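Small COPII coat GTPase SAR1 (Encephalitozoon cuniculi, PDB 6VS4) belongs to the small GTPases of the ADP-ribosylation factor family, with a P-loop NTPase fold, and carries guanosine-5'-diphosphate and a magnesium ion in this model. Local coordinates at residues T53-K58 / V111-V116; F31-F36 / L59-T64; N146-E151 / Y162-W167. All coordinates share one frame; numbering follows the deposited sequence.

Contact 1: residues T53-K58 / V111-V116; sequences TTLVNK and VFIVDV. With MG (magnesium ion), chain E; GDP (guanosine-5'-diphosphate), chain D.
Val111 CG1 and Leu55 CD2 reach toward each other tip to tip, 4.1 Å apart, where strand 109-115 meets helix 52-59, which packs on the sheet. Phe112 turns to the other face of the sheet, where its ring meets Tyr129 edge-to-face. Ile113 comes back to the helix side: its extended CG1-CD1 branch crosses Leu55 obliquely and brings CD1 to 3.8 Å from Leu55 CD2. One methyl group of Leu55 thus makes both contacts. CG of that leucine stands anti to the backbone N (chi1 173°), which carries the branch toward the strand, and Phe44, Leu144, Leu205 and Phe209 close in around it. Past Val114, Asp115 ends the strand in polar company, with OD2 in a salt bridge to Lys147 and OD1 accepting the amide of His117.

The start of the helix faces the nucleotide. Thr53 OG1 binds the magnesium ion at 2.1 Å, and GDP O2B joins it at 2.3 Å together with two waters. The amide of Thr53 also donates to GDP O2B, over 3.1 Å and nearly straight at 161°. On the alpha phosphate, O2A is gripped twice by one residue, by Thr54 N at 2.8 Å and by Thr54 OG1 at 2.7 Å; a chi1 of -60° sets that hydroxyl beside its own backbone N, so both donors converge on the same oxygen. Water 2 ties the metal to GDP O1A.

No hydrogen bond links 53-58 to 111-116: three aliphatic side chains make the seat, and the polar work falls to Thr53 and Thr54. Seated this way, the helix start aims its amides at the phosphates, and its dipole probably adds to their electrostatic stabilisation.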
loop_
_atom_site.group_PDB
_atom_site.type_symbol
_atom_site.label_atom_id
_atom_site.label_comp_id
_atom_site.label_asym_id
_atom_site.label_seq_id
_atom_site.Cartn_x
_atom_site.Cartn_y
_atom_site.Cartn_z
ATOM N N THR A 53 -3.332 30.163 3.903
ATOM C CA THR A 53 -2.137 29.620 3.268
ATOM C C THR A 53 -2.088 28.103 3.403
ATOM O O THR A 53 -1.667 27.400 2.476
ATOM C CB THR A 53 -0.893 30.261 3.881
ATOM O OG1 THR A 53 -0.868 31.659 3.567
ATOM C CG2 THR A 53 0.367 29.601 3.356
ATOM N N THR A 54 -2.544 27.585 4.545
ATOM C CA THR A 54 -2.603 26.142 4.751
ATOM C C THR A 54 -3.530 25.478 3.740
ATOM O O THR A 54 -3.192 24.435 3.170
ATOM C CB THR A 54 -3.060 25.843 6.181
ATOM O OG1 THR A 54 -2.139 26.427 7.112
ATOM C CG2 THR A 54 -3.130 24.350 6.424
ATOM N N LEU A 55 -4.699 26.077 3.495
ATOM C CA LEU A 55 -5.645 25.502 2.547
ATOM C C LEU A 55 -5.085 25.509 1.130
ATOM O O LEU A 55 -5.192 24.507 0.410
ATOM C CB LEU A 55 -6.973 26.259 2.593
ATOM C CG LEU A 55 -7.985 25.839 1.515
ATOM C CD1 LEU A 55 -8.299 24.341 1.584
ATOM C CD2 LEU A 55 -9.258 26.661 1.625
ATOM N N VAL A 56 -4.490 26.627 0.710
ATOM C CA VAL A 56 -3.998 26.710 -0.659
ATOM C C VAL A 56 -2.823 25.760 -0.859
ATOM O O VAL A 56 -2.696 25.122 -1.912
ATOM C CB VAL A 56 -3.650 28.167 -1.010
ATOM C CG1 VAL A 56 -3.020 28.251 -2.380
ATOM C CG2 VAL A 56 -4.920 29.021 -0.970
ATOM N N ASN A 57 -1.971 25.618 0.160
ATOM C CA ASN A 57 -0.916 24.615 0.104
ATOM C C ASN A 57 -1.494 23.210 0.019
ATOM O O ASN A 57 -0.874 22.317 -0.567
ATOM C CB ASN A 57 0.006 24.745 1.316
ATOM C CG ASN A 57 0.887 25.973 1.242
ATOM O OD1 ASN A 57 1.017 26.588 0.183
ATOM N ND2 ASN A 57 1.505 26.333 2.364
ATOM N N LYS A 58 -2.680 22.998 0.587
ATOM C CA LYS A 58 -3.316 21.692 0.509
ATOM C C LYS A 58 -3.805 21.390 -0.904
ATOM O O LYS A 58 -3.776 20.232 -1.331
ATOM C CB LYS A 58 -4.476 21.635 1.508
ATOM C CG LYS A 58 -4.963 20.245 1.849
ATOM C CD LYS A 58 -6.013 20.273 2.952
ATOM C CE LYS A 58 -6.014 18.951 3.721
ATOM N NZ LYS A 58 -4.767 18.821 4.558
ATOM N N VAL A 111 -13.701 32.231 -1.004
ATOM C CA VAL A 111 -13.573 31.316 0.119
ATOM C C VAL A 111 -13.179 32.153 1.330
ATOM O O VAL A 111 -12.065 32.688 1.395
ATOM C CB VAL A 111 -12.554 30.208 -0.174
ATOM C CG1 VAL A 111 -12.412 29.266 1.005
ATOM C CG2 VAL A 111 -12.980 29.450 -1.405
ATOM N N PHE A 112 -14.097 32.287 2.280
ATOM C CA PHE A 112 -13.874 33.062 3.490
ATOM C C PHE A 112 -13.657 32.100 4.652
ATOM O O PHE A 112 -14.512 31.247 4.921
ATOM C CB PHE A 112 -15.055 33.992 3.770
ATOM C CG PHE A 112 -14.780 35.005 4.844
ATOM C CD1 PHE A 112 -14.986 34.696 6.178
ATOM C CD2 PHE A 112 -14.313 36.268 4.522
ATOM C CE1 PHE A 112 -14.732 35.636 7.174
ATOM C CE2 PHE A 112 -14.055 37.210 5.514
ATOM C CZ PHE A 112 -14.266 36.893 6.839
ATOM N N ILE A 113 -12.517 32.232 5.330
ATOM C CA ILE A 113 -12.083 31.286 6.353
ATOM C C ILE A 113 -12.071 31.969 7.715
ATOM O O ILE A 113 -11.533 33.075 7.857
ATOM C CB ILE A 113 -10.700 30.710 6.017
ATOM C CG1 ILE A 113 -10.730 30.085 4.618
ATOM C CG2 ILE A 113 -10.303 29.680 7.045
ATOM C CD1 ILE A 113 -9.447 29.365 4.226
ATOM N N VAL A 114 -12.632 31.294 8.722
ATOM C CA VAL A 114 -12.703 31.801 10.089
ATOM C C VAL A 114 -12.069 30.787 11.035
ATOM O O VAL A 114 -12.341 29.585 10.943
ATOM C CB VAL A 114 -14.161 32.086 10.511
ATOM C CG1 VAL A 114 -14.232 32.535 11.981
ATOM C CG2 VAL A 114 -14.797 33.111 9.598
ATOM N N ASP A 115 -11.248 31.279 11.964
ATOM C CA ASP A 115 -10.728 30.466 13.062
ATOM C C ASP A 115 -11.756 30.488 14.194
ATOM O O ASP A 115 -11.887 31.489 14.904
ATOM C CB ASP A 115 -9.373 31.005 13.521
ATOM C CG ASP A 115 -8.743 30.181 14.652
ATOM O OD1 ASP A 115 -9.427 29.324 15.254
ATOM O OD2 ASP A 115 -7.548 30.410 14.953
ATOM N N VAL A 116 -12.469 29.374 14.379
ATOM C CA VAL A 116 -13.525 29.320 15.382
ATOM C C VAL A 116 -12.965 29.333 16.796
ATOM O O VAL A 116 -13.702 29.604 17.749
ATOM C CB VAL A 116 -14.416 28.081 15.174
ATOM C CG1 VAL A 116 -14.941 28.037 13.753
ATOM C CG2 VAL A 116 -13.643 26.800 15.499
HETATM MG MG MG E . -0.887 33.489 4.654
HETATM P PB GDP D . -3.099 32.502 7.271
HETATM O O1B GDP D . -2.581 33.757 7.998
HETATM O O2B GDP D . -2.418 32.284 5.952
HETATM O O3B GDP D . -4.624 32.601 7.181
HETATM O O3A GDP D . -2.828 31.264 8.228
HETATM P PA GDP D . -2.039 29.897 8.066
HETATM O O1A GDP D . -0.557 30.235 8.103
HETATM O O2A GDP D . -2.510 29.134 6.892
HETATM O "O5'" GDP D . -2.347 29.105 9.417
HETATM C "C5'" GDP D . -1.935 29.548 10.727
HETATM C "C4'" GDP D . -1.780 28.352 11.633
HETATM O "O4'" GDP D . -3.062 27.703 11.797
HETATM C "C3'" GDP D . -0.800 27.278 11.146
HETATM O "O3'" GDP D . 0.095 26.880 12.178
HETATM C "C2'" GDP D . -1.717 26.128 10.720
HETATM O "O2'" GDP D . -1.087 24.869 10.915
HETATM C "C1'" GDP D . -2.872 26.306 11.699
HETATM N N9 GDP D . -4.135 25.689 11.268
HETATM C C8 GDP D . -4.784 25.838 10.069
HETATM N N7 GDP D . -5.890 25.135 9.990
HETATM C C5 GDP D . -5.968 24.479 11.208
HETATM C C6 GDP D . -6.922 23.532 11.718
HETATM O O6 GDP D . -7.944 23.133 11.167
HETATM N N1 GDP D . -6.594 23.092 12.984
HETATM C C2 GDP D . -5.509 23.512 13.707
HETATM N N2 GDP D . -5.354 22.987 14.924
HETATM N N3 GDP D . -4.622 24.394 13.254
HETATM C C4 GDP D . -4.900 24.820 12.007
HETATM O O HOH W 1 -2.597 34.285 4.079
HETATM O O HOH W 2 -0.086 32.358 6.113
#

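Contact 2: residues F31-F36 / L59-T64; sequences FVKSLF and LKSDST
Val32 on Leu59 is the apolar heart of a small, mostly buried contact between the end region of the long helix 9-33 and the chain leaving helix 52-59. The backbones come closest at these two residues, with Val32 CA and Leu59 CA 7.1 Å apart. The side chains cross at about a right angle: Leu59 CD2 lies against both branches of the valine, 3.7 Å from Val32 CG1 and 3.9 Å from Val32 CG2. Phe44, Ile80 and Phe209 also touch Leu59 and carry the contact into the core.

Nearer the surface, Lys33 bends at chi2 and chi3 and brings NZ within 3.5 Å of Ser61 OG, a polar approach rather than a bond; Thr64 OG1 is further off, 4.0 Å from Lys33 NZ. Asp65 offers the ammonium a long, weak ion pair, and its OD2 takes the amide of Ser61. Lys60 is where the chain abandons helical geometry, turning toward strand 67-68, and its NZ forms a salt bridge with Asp62.

A helix ahead of the first strand of the G domain is a hallmark of Sar1 and Arf proteins, and here its C-terminal part, through Val32 and Lys33, rests against the exit of the P-loop helix.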
loop_
_atom_site.group_PDB
_atom_site.type_symbol
_atom_site.label_atom_id
_atom_site.label_comp_id
_atom_site.label_asym_id
_atom_site.label_seq_id
_atom_site.Cartn_x
_atom_site.Cartn_y
_atom_site.Cartn_z
ATOM N N PHE A 31 -9.114 16.059 -7.757
ATOM C CA PHE A 31 -10.539 16.348 -7.759
ATOM C C PHE A 31 -10.795 17.848 -7.795
ATOM O O PHE A 31 -11.642 18.325 -8.558
ATOM C CB PHE A 31 -11.189 15.718 -6.529
ATOM C CG PHE A 31 -12.521 16.311 -6.173
ATOM C CD1 PHE A 31 -13.684 15.808 -6.732
ATOM C CD2 PHE A 31 -12.611 17.367 -5.279
ATOM C CE1 PHE A 31 -14.915 16.349 -6.405
ATOM C CE2 PHE A 31 -13.836 17.914 -4.953
ATOM C CZ PHE A 31 -14.990 17.402 -5.515
ATOM N N VAL A 32 -10.048 18.607 -6.997
ATOM C CA VAL A 32 -10.261 20.046 -6.929
ATOM C C VAL A 32 -9.804 20.712 -8.217
ATOM O O VAL A 32 -10.502 21.570 -8.771
ATOM C CB VAL A 32 -9.543 20.618 -5.696
ATOM C CG1 VAL A 32 -9.329 22.115 -5.839
ATOM C CG2 VAL A 32 -10.336 20.280 -4.443
ATOM N N LYS A 33 -8.639 20.311 -8.727
ATOM C CA LYS A 33 -8.133 20.867 -9.976
ATOM C C LYS A 33 -9.106 20.636 -11.129
ATOM O O LYS A 33 -9.183 21.457 -12.050
ATOM C CB LYS A 33 -6.760 20.261 -10.276
ATOM C CG LYS A 33 -6.078 20.766 -11.534
ATOM C CD LYS A 33 -4.645 21.206 -11.249
ATOM C CE LYS A 33 -3.851 20.123 -10.539
ATOM N NZ LYS A 33 -2.514 20.619 -10.101
ATOM N N SER A 34 -9.858 19.534 -11.096
ATOM C CA SER A 34 -10.805 19.208 -12.158
ATOM C C SER A 34 -12.151 19.905 -12.001
ATOM O O SER A 34 -12.984 19.815 -12.910
ATOM C CB SER A 34 -11.035 17.700 -12.213
ATOM O OG SER A 34 -11.964 17.324 -11.216
ATOM N N LEU A 35 -12.385 20.587 -10.879
ATOM C CA LEU A 35 -13.674 21.230 -10.645
ATOM C C LEU A 35 -13.893 22.410 -11.577
ATOM O O LEU A 35 -15.029 22.678 -11.981
ATOM C CB LEU A 35 -13.771 21.696 -9.190
ATOM C CG LEU A 35 -14.394 20.729 -8.182
ATOM C CD1 LEU A 35 -14.648 21.437 -6.869
ATOM C CD2 LEU A 35 -15.684 20.138 -8.734
ATOM N N PHE A 36 -12.834 23.120 -11.925
ATOM C CA PHE A 36 -12.935 24.358 -12.677
ATOM C C PHE A 36 -12.582 24.061 -14.128
ATOM O O PHE A 36 -11.423 23.776 -14.445
ATOM C CB PHE A 36 -12.012 25.411 -12.071
ATOM C CG PHE A 36 -12.262 25.652 -10.606
ATOM C CD1 PHE A 36 -13.177 26.608 -10.188
ATOM C CD2 PHE A 36 -11.601 24.898 -9.647
ATOM C CE1 PHE A 36 -13.415 26.819 -8.844
ATOM C CE2 PHE A 36 -11.835 25.101 -8.302
ATOM C CZ PHE A 36 -12.742 26.067 -7.900
ATOM N N LEU A 59 -4.211 22.416 -1.653
ATOM C CA LEU A 59 -4.779 22.220 -2.980
ATOM C C LEU A 59 -3.716 22.069 -4.056
ATOM O O LEU A 59 -3.963 21.414 -5.070
ATOM C CB LEU A 59 -5.690 23.393 -3.336
ATOM C CG LEU A 59 -6.854 23.666 -2.388
ATOM C CD1 LEU A 59 -7.485 25.011 -2.701
ATOM C CD2 LEU A 59 -7.879 22.560 -2.477
ATOM N N LYS A 60 -2.543 22.656 -3.862
ATOM C CA LYS A 60 -1.562 22.748 -4.928
ATOM C C LYS A 60 -0.768 21.452 -5.069
ATOM O O LYS A 60 -0.619 20.678 -4.119
ATOM C CB LYS A 60 -0.619 23.926 -4.669
ATOM C CG LYS A 60 0.466 23.651 -3.647
ATOM C CD LYS A 60 1.270 24.901 -3.341
ATOM C CE LYS A 60 2.619 24.540 -2.741
ATOM N NZ LYS A 60 3.664 24.396 -3.809
ATOM N N SER A 61 -0.276 21.214 -6.281
ATOM C CA SER A 61 0.683 20.147 -6.550
ATOM C C SER A 61 2.073 20.767 -6.508
ATOM O O SER A 61 2.406 21.612 -7.345
ATOM C CB SER A 61 0.423 19.483 -7.903
ATOM O OG SER A 61 -0.693 18.610 -7.862
ATOM N N ASP A 62 2.887 20.341 -5.541
ATOM C CA ASP A 62 4.203 20.944 -5.348
ATOM C C ASP A 62 5.079 20.834 -6.591
ATOM O O ASP A 62 6.063 21.572 -6.710
ATOM C CB ASP A 62 4.894 20.304 -4.143
ATOM C CG ASP A 62 4.004 20.279 -2.913
ATOM O OD1 ASP A 62 3.252 19.294 -2.745
ATOM O OD2 ASP A 62 4.038 21.248 -2.124
ATOM N N SER A 63 4.734 19.943 -7.522
ATOM C CA SER A 63 5.536 19.741 -8.724
ATOM C C SER A 63 5.243 20.793 -9.790
ATOM O O SER A 63 6.166 21.315 -10.424
ATOM C CB SER A 63 5.294 18.337 -9.281
ATOM O OG SER A 63 3.916 18.004 -9.241
ATOM N N THR A 64 3.964 21.096 -10.026
ATOM C CA THR A 64 3.575 21.927 -11.157
ATOM C C THR A 64 3.142 23.345 -10.798
ATOM O O THR A 64 3.197 24.220 -11.667
ATOM C CB THR A 64 2.438 21.246 -11.941
ATOM O OG1 THR A 64 1.274 21.134 -11.115
ATOM C CG2 THR A 64 2.861 19.857 -12.368
#

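Contact 3: residues N146-E151 / Y162-W167; sequences NKIDLE and YQWKSW. With GDP (guanosine-5'-diphosphate), chain D.
Glu151 and Trp164 mark the closest backbone approach, 10.2 Å between their CA atoms, across which a 3-10 turn, 148-151, faces the start of helix 162-172. The indole of Trp164 spans that distance, its CG anti to the backbone N (chi1 180°) sending the ring toward the turn. Ile148 CG2 meets it at the edge, near the ring plane, 3.7 Å from Trp164 CH2. Glu151 approaches obliquely through its aliphatic part, CG lying 3.9 Å from Trp164 CZ2, while its OE2 turns to His117 ND1.

The other side of the turn reads the guanine. Asp149 takes both base donors with its two oxygens: GDP N1 gives to OD1 over 3.0 Å and GDP N2 to OD2 over 3.1 Å. Lys147 lays its extended chain over one face of the base, ending with NZ bonded to GDP O4' at 3.2 Å and to the carbonyl O of Asn49. Asn146, Lys147 and Asp149 make up the NKxD motif of small GTPases, and Ile148 fills its variable position.

Recognition and packing are thus divided along one turn: carboxylate and ammonium hold the nucleotide, while Ile148 and Glu151 CG meet the helix by apolar contact, with no hydrogen bond between the segments.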
loop_
_atom_site.group_PDB
_atom_site.type_symbol
_atom_site.label_atom_id
_atom_site.label_comp_id
_atom_site.label_asym_id
_atom_site.label_seq_id
_atom_site.Cartn_x
_atom_site.Cartn_y
_atom_site.Cartn_z
ATOM N N ASN A 146 -13.142 27.046 10.394
ATOM C CA ASN A 146 -11.966 26.192 10.450
ATOM C C ASN A 146 -11.509 25.992 11.891
ATOM O O ASN A 146 -11.910 26.722 12.800
ATOM C CB ASN A 146 -10.830 26.794 9.612
ATOM C CG ASN A 146 -9.677 25.827 9.402
ATOM O OD1 ASN A 146 -9.878 24.622 9.285
ATOM N ND2 ASN A 146 -8.458 26.357 9.354
ATOM N N LYS A 147 -10.654 24.980 12.080
ATOM C CA LYS A 147 -10.044 24.642 13.368
ATOM C C LYS A 147 -11.066 24.123 14.380
ATOM O O LYS A 147 -10.898 24.308 15.588
ATOM C CB LYS A 147 -9.273 25.827 13.957
ATOM C CG LYS A 147 -8.283 26.457 12.991
ATOM C CD LYS A 147 -7.187 27.168 13.745
ATOM C CE LYS A 147 -6.307 27.976 12.828
ATOM N NZ LYS A 147 -5.385 28.812 13.628
ATOM N N ILE A 148 -12.110 23.433 13.911
ATOM C CA ILE A 148 -13.105 22.905 14.833
ATOM C C ILE A 148 -12.513 21.851 15.754
ATOM O O ILE A 148 -13.094 21.564 16.808
ATOM C CB ILE A 148 -14.318 22.338 14.075
ATOM C CG1 ILE A 148 -13.919 21.092 13.273
ATOM C CG2 ILE A 148 -14.959 23.421 13.194
ATOM C CD1 ILE A 148 -15.060 20.481 12.502
ATOM N N ASP A 149 -11.366 21.265 15.389
ATOM C CA ASP A 149 -10.693 20.323 16.282
ATOM C C ASP A 149 -10.274 20.984 17.594
ATOM O O ASP A 149 -10.184 20.307 18.626
ATOM C CB ASP A 149 -9.470 19.704 15.588
ATOM C CG ASP A 149 -8.457 20.750 15.136
ATOM O OD1 ASP A 149 -8.831 21.645 14.355
ATOM O OD2 ASP A 149 -7.287 20.683 15.568
ATOM N N LEU A 150 -10.004 22.294 17.581
ATOM C CA LEU A 150 -9.618 22.981 18.810
ATOM C C LEU A 150 -10.778 23.105 19.791
ATOM O O LEU A 150 -10.541 23.356 20.981
ATOM C CB LEU A 150 -9.031 24.354 18.480
ATOM C CG LEU A 150 -7.754 24.288 17.633
ATOM C CD1 LEU A 150 -7.170 25.669 17.370
ATOM C CD2 LEU A 150 -6.725 23.398 18.317
ATOM N N GLU A 151 -12.017 22.940 19.325
ATOM C CA GLU A 151 -13.181 22.845 20.200
ATOM C C GLU A 151 -13.564 21.405 20.496
ATOM O O GLU A 151 -14.616 21.165 21.097
ATOM C CB GLU A 151 -14.374 23.587 19.596
ATOM C CG GLU A 151 -14.111 25.063 19.401
ATOM C CD GLU A 151 -13.674 25.732 20.693
ATOM O OE1 GLU A 151 -14.356 25.560 21.730
ATOM O OE2 GLU A 151 -12.636 26.423 20.671
ATOM N N TYR A 162 -26.073 22.677 17.343
ATOM C CA TYR A 162 -26.850 23.804 16.833
ATOM C C TYR A 162 -26.680 25.055 17.690
ATOM O O TYR A 162 -26.753 26.172 17.161
ATOM C CB TYR A 162 -28.328 23.426 16.695
ATOM C CG TYR A 162 -29.058 23.094 17.974
ATOM C CD1 TYR A 162 -29.654 24.096 18.733
ATOM C CD2 TYR A 162 -29.190 21.777 18.406
ATOM C CE1 TYR A 162 -30.340 23.805 19.898
ATOM C CE2 TYR A 162 -29.879 21.474 19.580
ATOM C CZ TYR A 162 -30.450 22.495 20.318
ATOM O OH TYR A 162 -31.137 22.223 21.481
ATOM N N GLN A 163 -26.451 24.899 18.998
ATOM C CA GLN A 163 -26.177 26.063 19.838
ATOM C C GLN A 163 -24.911 26.784 19.383
ATOM O O GLN A 163 -24.911 28.002 19.182
ATOM C CB GLN A 163 -26.038 25.649 21.307
ATOM C CG GLN A 163 -27.292 25.099 21.957
ATOM C CD GLN A 163 -27.103 24.801 23.442
ATOM O OE1 GLN A 163 -26.968 25.714 24.254
ATOM N NE2 GLN A 163 -27.099 23.519 23.799
ATOM N N TRP A 164 -23.831 26.031 19.169
ATOM C CA TRP A 164 -22.551 26.635 18.817
ATOM C C TRP A 164 -22.586 27.224 17.413
ATOM O O TRP A 164 -21.981 28.272 17.158
ATOM C CB TRP A 164 -21.454 25.583 18.966
ATOM C CG TRP A 164 -20.043 25.991 18.648
ATOM C CD1 TRP A 164 -19.262 26.879 19.334
ATOM C CD2 TRP A 164 -19.226 25.476 17.590
ATOM N NE1 TRP A 164 -18.014 26.963 18.755
ATOM C CE2 TRP A 164 -17.969 26.112 17.682
ATOM C CE3 TRP A 164 -19.441 24.553 16.563
ATOM C CZ2 TRP A 164 -16.936 25.845 16.795
ATOM C CZ3 TRP A 164 -18.410 24.287 15.684
ATOM C CH2 TRP A 164 -17.175 24.931 15.804
ATOM N N LYS A 165 -23.295 26.573 16.488
ATOM C CA LYS A 165 -23.439 27.140 15.152
ATOM C C LYS A 165 -24.172 28.479 15.203
ATOM O O LYS A 165 -23.771 29.439 14.536
ATOM C CB LYS A 165 -24.156 26.146 14.242
ATOM C CG LYS A 165 -23.296 24.937 13.879
ATOM C CD LYS A 165 -24.132 23.756 13.396
ATOM C CE LYS A 165 -24.997 24.105 12.210
ATOM N NZ LYS A 165 -26.033 23.060 12.009
ATOM N N SER A 166 -25.220 28.576 16.025
ATOM C CA SER A 166 -25.918 29.849 16.168
ATOM C C SER A 166 -25.014 30.912 16.778
ATOM O O SER A 166 -25.000 32.057 16.317
ATOM C CB SER A 166 -27.172 29.673 17.025
ATOM O OG SER A 166 -28.233 29.114 16.275
ATOM N N TRP A 167 -24.231 30.545 17.795
ATOM C CA TRP A 167 -23.352 31.511 18.450
ATOM C C TRP A 167 -22.263 32.008 17.506
ATOM O O TRP A 167 -21.913 33.195 17.526
ATOM C CB TRP A 167 -22.740 30.889 19.703
ATOM C CG TRP A 167 -21.797 31.778 20.448
ATOM C CD1 TRP A 167 -22.119 32.854 21.239
ATOM C CD2 TRP A 167 -20.369 31.683 20.466
ATOM N NE1 TRP A 167 -20.979 33.418 21.757
ATOM C CE2 TRP A 167 -19.891 32.718 21.301
ATOM C CE3 TRP A 167 -19.446 30.810 19.868
ATOM C CZ2 TRP A 167 -18.531 32.911 21.544
ATOM C CZ3 TRP A 167 -18.095 31.003 20.108
ATOM C CH2 TRP A 167 -17.650 32.049 20.936
HETATM P PB GDP D . -3.099 32.502 7.271
HETATM O O1B GDP D . -2.581 33.757 7.998
HETATM O O2B GDP D . -2.418 32.284 5.952
HETATM O O3B GDP D . -4.624 32.601 7.181
HETATM O O3A GDP D . -2.828 31.264 8.228
HETATM P PA GDP D . -2.039 29.897 8.066
HETATM O O1A GDP D . -0.557 30.235 8.103
HETATM O O2A GDP D . -2.510 29.134 6.892
HETATM O "O5'" GDP D . -2.347 29.105 9.417
HETATM C "C5'" GDP D . -1.935 29.548 10.727
HETATM C "C4'" GDP D . -1.780 28.352 11.633
HETATM O "O4'" GDP D . -3.062 27.703 11.797
HETATM C "C3'" GDP D . -0.800 27.278 11.146
HETATM O "O3'" GDP D . 0.095 26.880 12.178
HETATM C "C2'" GDP D . -1.717 26.128 10.720
HETATM O "O2'" GDP D . -1.087 24.869 10.915
HETATM C "C1'" GDP D . -2.872 26.306 11.699
HETATM N N9 GDP D . -4.135 25.689 11.268
HETATM C C8 GDP D . -4.784 25.838 10.069
HETATM N N7 GDP D . -5.890 25.135 9.990
HETATM C C5 GDP D . -5.968 24.479 11.208
HETATM C C6 GDP D . -6.922 23.532 11.718
HETATM O O6 GDP D . -7.944 23.133 11.167
HETATM N N1 GDP D . -6.594 23.092 12.984
HETATM C C2 GDP D . -5.509 23.512 13.707
HETATM N N2 GDP D . -5.354 22.987 14.924
HETATM N N3 GDP D . -4.622 24.394 13.254
HETATM C C4 GDP D . -4.900 24.820 12.007
#

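In the fold
Contacts 1 and 2 share helix 52-59, their centres 16 Å apart; along the chain their segments alternate (31-36, 53-58, 59-64, 111-116), and contact 3 follows both. Contact 1 joins that helix to the inner strand 109-115; contact 2 continues from its far end to helix 9-33. Contact 3 lies 16 Å from contact 1 but 29 Å from contact 2, on the opposite side of the chain's centre. Contacts 1 and 3 touch: strands 109-115 and 141-146 are neighbours in the sheet, and Val116 packs on Trp164. Both reach GDP, one at the phosphates and metal, the other at the base, so segments next to neighbouring strands of one sheet hold the two ends of the nucleotide.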